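PDB 3TY1: thioredoxin-like protein from Klebsiella pneumoniae subsp. pneumoniae MGH 78578, which probably binds a carbohydrate, as expected of a galactose mutarotase-like protein, although its exact function is unknown. Local coordinates for residues A[118-123]-A[173-178]; A[250-255]-A[305-310]. All blocks are in the same frame, centred on the assembly; numbering follows the deposited sequence.

How the contacts relate
Contact 1 (118-123 with 173-178) closes before contact 2 (250-255 with 305-310) opens, so the two follow one another along the chain. Their centres are 32 Å apart and lie on opposite sides of the chain's centre, with nearest atoms about 18 Å apart. The branched mixed sheet connects them: strand 114-119 enters contact 1 and pairs with strand 204-214, which pairs with 311-318, the second strand of the hairpin whose turn is one side of contact 2. Contact 1 is buried and joins that sheet to the large antiparallel one, whereas contact 2 joins two surface loops. Each also touches another subunit, contact 1 the second and contact 2 the third.

Contact 1: A[118-123]-A[173-178]; sequences GYEWTG and ADLQTL
Tyr119 lays its ring across Thr177, their side chains crossing at about a right angle. Its CB points toward strand 173-183, and with CG anti to the carbonyl carbon (chi1 -71°) the ring passes across the end of Thr177. Tyr119 CG is 3.7 Å from Thr177 OG1, and Tyr119 CD1 and CE1 are each 3.3 Å from that oxygen, which sits over one face, displaced toward the rim. Farther out, Tyr119 CZ lies 3.8 Å from Thr177 CG2, and at the tip Tyr119 OH is 3.7 Å from that methyl and hydrogen-bonds to Tyr210 OH. Threonine suits the spot: its hydroxyl lies over the CD1-CE1 side while its methyl meets CZ and the phenol oxygen.

Leu175 CD1 reaches Glu120 CA at 3.9 Å, and the small methyl of Ala173 packs against the Glu120 carboxylate (Ala173 CB to Glu120 CD 4.2 Å), which forms a salt bridge with Arg101 of the second subunit. No hydrogen bond links the segments; the Glu167 carboxylate, on strand 159-169, accepts from the backbone N of Tyr119, in the cis peptide Gly118-Tyr119, and from that of Glu120. Such face-to-face packing of strands from separate sheets is characteristic of the supersandwich fold of galactose mutarotase-like proteins.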
ATOM      1  N   GLY A 118       7.684 -15.193  -9.327  1.00 32.26           N
ATOM      2  CA  GLY A 118       8.620 -15.816  -8.380  1.00 34.22           C
ATOM      3  C   GLY A 118       9.158 -14.712  -7.469  1.00 34.00           C
ATOM      4  O   GLY A 118       8.549 -13.665  -7.412  1.00 32.71           O
ATOM      5  N   TYR A 119      10.273 -14.900  -6.754  1.00 33.67           N
ATOM      6  CA  TYR A 119      11.031 -16.171  -6.684  1.00 33.99           C
ATOM      7  C   TYR A 119      10.777 -16.947  -5.401  1.00 37.62           C
ATOM      8  O   TYR A 119      10.970 -18.159  -5.354  1.00 35.50           O
ATOM      9  CB  TYR A 119      12.530 -15.913  -6.829  1.00 34.99           C
ATOM     10  CG  TYR A 119      12.922 -15.495  -8.218  1.00 30.44           C
ATOM     11  CD1 TYR A 119      12.745 -14.180  -8.654  1.00 33.55           C
ATOM     12  CD2 TYR A 119      13.491 -16.419  -9.120  1.00 31.79           C
ATOM     13  CE1 TYR A 119      13.099 -13.797  -9.939  1.00 29.73           C
ATOM     14  CE2 TYR A 119      13.875 -16.030 -10.416  1.00 33.61           C
ATOM     15  CZ  TYR A 119      13.654 -14.714 -10.821  1.00 30.90           C
ATOM     16  OH  TYR A 119      14.014 -14.301 -12.082  1.00 33.79           O
ATOM     17  N   GLU A 120      10.328 -16.267  -4.356  1.00 37.98           N
ATOM     18  CA  GLU A 120      10.054 -16.937  -3.072  1.00 37.17           C
ATOM     19  C   GLU A 120       8.932 -17.995  -3.231  1.00 38.71           C
ATOM     20  O   GLU A 120       8.974 -19.075  -2.611  1.00 36.94           O
ATOM     21  CB  GLU A 120       9.741 -15.894  -1.994  1.00 39.89           C
ATOM     22  CG  GLU A 120       9.900 -16.420  -0.582  1.00 42.43           C
ATOM     23  CD  GLU A 120       9.433 -15.460   0.500  1.00 41.20           C
ATOM     24  OE1 GLU A 120       9.580 -14.230   0.342  1.00 37.89           O
ATOM     25  OE2 GLU A 120       8.970 -15.952   1.553  1.00 39.45           O
ATOM     26  N   TRP A 121       7.946 -17.685  -4.068  1.00 34.18           N
ATOM     27  CA  TRP A 121       6.933 -18.658  -4.503  1.00 34.83           C
ATOM     28  C   TRP A 121       6.320 -18.182  -5.809  1.00 34.91           C
ATOM     29  O   TRP A 121       6.594 -17.064  -6.253  1.00 32.02           O
ATOM     30  CB  TRP A 121       5.835 -18.911  -3.448  1.00 37.31           C
ATOM     31  CG  TRP A 121       4.918 -17.803  -3.278  1.00 35.84           C
ATOM     32  CD1 TRP A 121       3.739 -17.616  -3.933  1.00 36.48           C
ATOM     33  CD2 TRP A 121       5.113 -16.661  -2.461  1.00 36.53           C
ATOM     34  NE1 TRP A 121       3.176 -16.441  -3.558  1.00 34.27           N
ATOM     35  CE2 TRP A 121       4.009 -15.814  -2.670  1.00 33.26           C
ATOM     36  CE3 TRP A 121       6.119 -16.262  -1.573  1.00 43.25           C
ATOM     37  CZ2 TRP A 121       3.872 -14.573  -2.022  1.00 37.09           C
ATOM     38  CZ3 TRP A 121       5.992 -15.042  -0.931  1.00 47.34           C
ATOM     39  CH2 TRP A 121       4.866 -14.206  -1.159  1.00 47.58           C
ATOM     40  N   THR A 122       5.472 -19.023  -6.392  1.00 32.93           N
ATOM     41  CA  THR A 122       4.800 -18.718  -7.641  1.00 33.94           C
ATOM     42  C   THR A 122       3.455 -19.440  -7.719  1.00 33.53           C
ATOM     43  O   THR A 122       3.074 -20.187  -6.833  1.00 33.20           O
ATOM     44  CB  THR A 122       5.683 -19.139  -8.856  1.00 33.07           C
ATOM     45  OG1 THR A 122       5.254 -18.434 -10.009  1.00 34.55           O
ATOM     46  CG2 THR A 122       5.656 -20.691  -9.092  1.00 31.60           C
ATOM     47  N   GLY A 123       2.722 -19.176  -8.792  1.00 33.34           N
ATOM     48  CA  GLY A 123       1.529 -19.938  -9.102  1.00 33.56           C
ATOM     49  C   GLY A 123       0.238 -19.372  -8.551  1.00 34.49           C
ATOM     50  O   GLY A 123       0.229 -18.328  -7.874  1.00 34.05           O
ATOM     51  N   ALA A 173      13.496 -14.920   4.794  1.00 44.46           N
ATOM     52  CA  ALA A 173      14.222 -15.110   3.529  1.00 45.85           C
ATOM     53  C   ALA A 173      15.127 -13.933   3.183  1.00 44.52           C
ATOM     54  O   ALA A 173      14.944 -12.818   3.676  1.00 43.48           O
ATOM     55  CB  ALA A 173      13.218 -15.327   2.412  1.00 41.50           C
ATOM     56  N   ASP A 174      16.157 -14.211   2.392  1.00 41.96           N
ATOM     57  CA  ASP A 174      16.941 -13.147   1.765  1.00 40.71           C
ATOM     58  C   ASP A 174      17.338 -13.644   0.385  1.00 38.39           C
ATOM     59  O   ASP A 174      18.489 -14.034   0.114  1.00 43.94           O
ATOM     60  CB  ASP A 174      18.142 -12.660   2.608  1.00 43.00           C
ATOM     61  CG  ASP A 174      18.676 -11.280   2.130  1.00 49.85           C
ATOM     62  OD1 ASP A 174      18.079 -10.686   1.176  1.00 46.60           O
ATOM     63  OD2 ASP A 174      19.670 -10.767   2.711  1.00 43.06           O
ATOM     64  N   LEU A 175      16.332 -13.694  -0.471  1.00 36.39           N
ATOM     65  CA  LEU A 175      16.493 -14.063  -1.855  1.00 35.87           C
ATOM     66  C   LEU A 175      16.588 -12.778  -2.655  1.00 38.87           C
ATOM     67  O   LEU A 175      15.797 -11.841  -2.438  1.00 38.72           O
ATOM     68  CB  LEU A 175      15.307 -14.896  -2.313  1.00 39.02           C
ATOM     69  CG  LEU A 175      15.146 -16.325  -1.785  1.00 42.27           C
ATOM     70  CD1 LEU A 175      13.892 -16.863  -2.418  1.00 38.22           C
ATOM     71  CD2 LEU A 175      16.364 -17.216  -2.082  1.00 35.83           C
ATOM     72  N   GLN A 176      17.562 -12.710  -3.561  1.00 34.59           N
ATOM     73  CA  GLN A 176      17.733 -11.535  -4.399  1.00 34.72           C
ATOM     74  C   GLN A 176      18.094 -11.975  -5.816  1.00 35.98           C
ATOM     75  O   GLN A 176      18.948 -12.830  -5.994  1.00 37.25           O
ATOM     76  CB  GLN A 176      18.837 -10.626  -3.842  1.00 33.78           C
ATOM     77  CG  GLN A 176      18.723 -10.297  -2.349  1.00 40.54           C
ATOM     78  CD  GLN A 176      19.774  -9.297  -1.868  1.00 45.48           C
ATOM     79  OE1 GLN A 176      20.479  -8.691  -2.662  1.00 41.17           O
ATOM     80  NE2 GLN A 176      19.848  -9.102  -0.580  1.00 41.07           N
ATOM     81  N   THR A 177      17.479 -11.352  -6.807  1.00 35.28           N
ATOM     82  CA  THR A 177      17.716 -11.678  -8.203  1.00 34.59           C
ATOM     83  C   THR A 177      18.310 -10.505  -8.948  1.00 33.85           C
ATOM     84  O   THR A 177      17.696  -9.443  -8.992  1.00 31.17           O
ATOM     85  CB  THR A 177      16.403 -12.068  -8.888  1.00 34.52           C
ATOM     86  OG1 THR A 177      15.842 -13.161  -8.167  1.00 33.54           O
ATOM     87  CG2 THR A 177      16.677 -12.486 -10.350  1.00 30.24           C
ATOM     88  N   LEU A 178      19.518 -10.685  -9.478  1.00 32.89           N
ATOM     89  CA  LEU A 178      20.130  -9.681 -10.334  1.00 31.81           C
ATOM     90  C   LEU A 178      19.641 -10.032 -11.712  1.00 31.94           C
ATOM     91  O   LEU A 178      20.156 -10.960 -12.348  1.00 30.36           O
ATOM     92  CB  LEU A 178      21.656  -9.663 -10.246  1.00 31.44           C
ATOM     93  CG  LEU A 178      22.382  -8.578 -11.077  1.00 39.08           C
ATOM     94  CD1 LEU A 178      21.880  -7.169 -10.740  1.00 34.88           C
ATOM     95  CD2 LEU A 178      23.932  -8.666 -10.884  1.00 43.75           C
TER

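Contact 2: A[250-255]-A[305-310]; sequences QGPTKD and DTVKQG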
ATOM      1  N   GLN A 250      -7.370 -20.718 -31.710  1.00 41.42           N
ATOM      2  CA  GLN A 250      -8.621 -20.155 -32.202  1.00 40.00           C
ATOM      3  C   GLN A 250      -8.485 -18.624 -32.312  1.00 36.66           C
ATOM      4  O   GLN A 250      -7.565 -18.023 -31.762  1.00 36.21           O
ATOM      5  CB  GLN A 250      -9.766 -20.459 -31.225  1.00 43.20           C
ATOM      6  CG  GLN A 250     -10.086 -21.952 -31.046  1.00 50.32           C
ATOM      7  CD  GLN A 250     -11.206 -22.220 -30.028  1.00 53.31           C
ATOM      8  OE1 GLN A 250     -12.028 -21.355 -29.723  1.00 65.13           O
ATOM      9  NE2 GLN A 250     -11.231 -23.424 -29.506  1.00 62.23           N
ATOM     10  N   GLY A 251      -9.435 -18.017 -33.026  1.00 38.88           N
ATOM     11  CA  GLY A 251      -9.580 -16.571 -33.091  1.00 39.68           C
ATOM     12  C   GLY A 251     -10.167 -16.123 -31.744  1.00 38.55           C
ATOM     13  O   GLY A 251     -10.467 -16.973 -30.883  1.00 37.61           O
ATOM     14  N   PRO A 252     -10.351 -14.799 -31.557  1.00 37.62           N
ATOM     15  CA  PRO A 252     -10.941 -14.285 -30.305  1.00 37.17           C
ATOM     16  C   PRO A 252     -12.331 -14.860 -30.076  1.00 40.44           C
ATOM     17  O   PRO A 252     -13.188 -14.718 -30.934  1.00 42.37           O
ATOM     18  CB  PRO A 252     -10.994 -12.777 -30.538  1.00 37.37           C
ATOM     19  CG  PRO A 252      -9.919 -12.513 -31.571  1.00 37.70           C
ATOM     20  CD  PRO A 252      -9.911 -13.707 -32.453  1.00 34.71           C
ATOM     21  N   THR A 253     -12.513 -15.585 -28.974  1.00 40.57           N
ATOM     22  CA  THR A 253     -13.722 -16.364 -28.749  1.00 41.67           C
ATOM     23  C   THR A 253     -14.428 -15.974 -27.455  1.00 39.67           C
ATOM     24  O   THR A 253     -13.876 -16.093 -26.381  1.00 37.43           O
ATOM     25  CB  THR A 253     -13.378 -17.864 -28.732  1.00 41.34           C
ATOM     26  OG1 THR A 253     -12.599 -18.177 -29.889  1.00 44.96           O
ATOM     27  CG2 THR A 253     -14.635 -18.733 -28.690  1.00 37.76           C
ATOM     28  N   LYS A 254     -15.663 -15.499 -27.567  1.00 41.88           N
ATOM     29  CA  LYS A 254     -16.434 -15.103 -26.379  1.00 41.11           C
ATOM     30  C   LYS A 254     -16.664 -16.348 -25.509  1.00 39.07           C
ATOM     31  O   LYS A 254     -16.895 -17.419 -26.045  1.00 40.66           O
ATOM     32  CB  LYS A 254     -17.776 -14.502 -26.830  1.00 46.33           C
ATOM     33  CG  LYS A 254     -18.719 -14.051 -25.720  1.00 56.31           C
ATOM     34  CD  LYS A 254     -19.941 -13.326 -26.321  1.00 70.90           C
ATOM     35  CE  LYS A 254     -20.911 -12.855 -25.239  1.00 76.54           C
ATOM     36  NZ  LYS A 254     -20.308 -11.771 -24.391  1.00 80.49           N
ATOM     37  N   ASP A 255     -16.598 -16.199 -24.189  1.00 37.74           N
ATOM     38  CA  ASP A 255     -16.841 -17.279 -23.210  1.00 41.60           C
ATOM     39  C   ASP A 255     -15.802 -18.381 -23.164  1.00 43.48           C
ATOM     40  O   ASP A 255     -16.039 -19.440 -22.564  1.00 44.78           O
ATOM     41  CB  ASP A 255     -18.241 -17.918 -23.388  1.00 43.45           C
ATOM     42  CG  ASP A 255     -19.365 -16.896 -23.239  1.00 46.52           C
ATOM     43  OD1 ASP A 255     -19.293 -16.052 -22.320  1.00 45.26           O
ATOM     44  OD2 ASP A 255     -20.312 -16.955 -24.040  1.00 56.74           O
ATOM     45  N   ASP A 305      -9.737 -15.461 -25.606  1.00 32.88           N
ATOM     46  CA  ASP A 305     -11.041 -14.868 -25.341  1.00 32.19           C
ATOM     47  C   ASP A 305     -11.173 -13.616 -26.263  1.00 35.51           C
ATOM     48  O   ASP A 305     -10.465 -13.502 -27.282  1.00 34.11           O
ATOM     49  CB  ASP A 305     -11.196 -14.559 -23.820  1.00 31.59           C
ATOM     50  CG  ASP A 305     -12.669 -14.531 -23.353  1.00 34.94           C
ATOM     51  OD1 ASP A 305     -13.329 -13.526 -23.585  1.00 34.26           O
ATOM     52  OD2 ASP A 305     -13.179 -15.517 -22.779  1.00 35.65           O
ATOM     53  N   THR A 306     -12.051 -12.670 -25.924  1.00 32.08           N
ATOM     54  CA  THR A 306     -12.275 -11.522 -26.786  1.00 31.25           C
ATOM     55  C   THR A 306     -11.050 -10.605 -26.683  1.00 28.95           C
ATOM     56  O   THR A 306     -10.244 -10.668 -25.714  1.00 30.44           O
ATOM     57  CB  THR A 306     -13.563 -10.710 -26.416  1.00 32.84           C
ATOM     58  OG1 THR A 306     -13.287  -9.888 -25.273  1.00 35.16           O
ATOM     59  CG2 THR A 306     -14.789 -11.598 -26.154  1.00 28.80           C
ATOM     60  N   VAL A 307     -10.892  -9.722 -27.669  1.00 32.71           N
ATOM     61  CA  VAL A 307      -9.754  -8.824 -27.671  1.00 30.63           C
ATOM     62  C   VAL A 307      -9.772  -7.900 -26.443  1.00 31.38           C
ATOM     63  O   VAL A 307      -8.747  -7.681 -25.812  1.00 28.95           O
ATOM     64  CB  VAL A 307      -9.586  -8.049 -29.000  1.00 33.76           C
ATOM     65  CG1 VAL A 307      -8.423  -7.071 -28.879  1.00 36.25           C
ATOM     66  CG2 VAL A 307      -9.308  -9.030 -30.227  1.00 34.04           C
ATOM     67  N   LYS A 308     -10.944  -7.437 -26.036  1.00 32.12           N
ATOM     68  CA  LYS A 308     -11.012  -6.593 -24.823  1.00 34.97           C
ATOM     69  C   LYS A 308     -10.785  -7.391 -23.546  1.00 33.09           C
ATOM     70  O   LYS A 308     -10.110  -6.904 -22.618  1.00 32.75           O
ATOM     71  CB  LYS A 308     -12.326  -5.791 -24.754  1.00 36.13           C
ATOM     72  CG  LYS A 308     -12.390  -4.693 -25.815  1.00 39.75           C
ATOM     73  CD  LYS A 308     -13.636  -3.803 -25.724  1.00 54.03           C
ATOM     74  CE  LYS A 308     -13.670  -2.837 -26.943  1.00 61.25           C
ATOM     75  NZ  LYS A 308     -15.018  -2.267 -27.277  1.00 58.75           N
ATOM     76  N   GLN A 309     -11.322  -8.603 -23.484  1.00 29.72           N
ATOM     77  CA  GLN A 309     -11.130  -9.440 -22.294  1.00 29.91           C
ATOM     78  C   GLN A 309      -9.686  -9.882 -22.142  1.00 31.82           C
ATOM     79  O   GLN A 309      -9.185  -9.959 -21.041  1.00 34.00           O
ATOM     80  CB  GLN A 309     -12.022 -10.658 -22.317  1.00 30.83           C
ATOM     81  CG  GLN A 309     -11.967 -11.539 -21.063  1.00 31.71           C
ATOM     82  CD  GLN A 309     -12.754 -10.964 -19.860  1.00 34.13           C
ATOM     83  OE1 GLN A 309     -13.264  -9.846 -19.907  1.00 32.60           O
ATOM     84  NE2 GLN A 309     -12.828 -11.742 -18.785  1.00 31.88           N
ATOM     85  N   GLY A 310      -9.031 -10.187 -23.268  1.00 32.74           N
ATOM     86  CA  GLY A 310      -7.655 -10.702 -23.284  1.00 31.33           C
ATOM     87  C   GLY A 310      -7.542 -11.765 -24.357  1.00 31.44           C
ATOM     88  O   GLY A 310      -8.177 -12.817 -24.265  1.00 34.30           O
TER
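Asp305, whose side chain lies against the carbonyl of Thr253, has a carboxylate oxygen held twice: OD1 accepts from the backbone N of Thr306 at 2.8 Å and is also hydrogen-bonded to Tyr202 OH of the third subunit. The Thr306 N-H meets OD1 on its anti side, tilted out of the carboxylate plane. The other oxygen, OD2, takes the N-H of Asp257, so both ends fix the rotation of the group. A short acidic side chain suits this place, serving backbone donors of two loops together.

Across the contact the backbones touch more than they bond. Thr253 N makes a weak hydrogen bond to Asp305 O, and Asp305 CA-H points fairly straight at Thr253 O, the CA-to-O distance being 3.3 Å. Pro252, with no N-H to offer, brings its CA to 3.2 Å from Asp305 O in a strongly bent, weaker CA-H...O contact. Its ring lies side by side with Val307, Pro252 CG 3.8 Å from Val307 CG2. On the same loop Thr253 OG1 bonds to Gly251 O at 2.6 Å, from above the carbonyl plane.

Thr306 places OG1 between its backbone N and carbonyl carbon (chi1 78°), where it accepts from Gln309 N at 3.0 Å while also bonding to Asp201 OD2 of the third subunit. At the phi/psi of Gly310 (141°/108°) a CB would jam against the carbonyl O of Gln309, which calls for glycine. The Gln309 N to Thr306 OG1 bond makes an ST motif, in the turn of the beta hairpin formed by strands 297-304 and 311-318, set at a subunit interface.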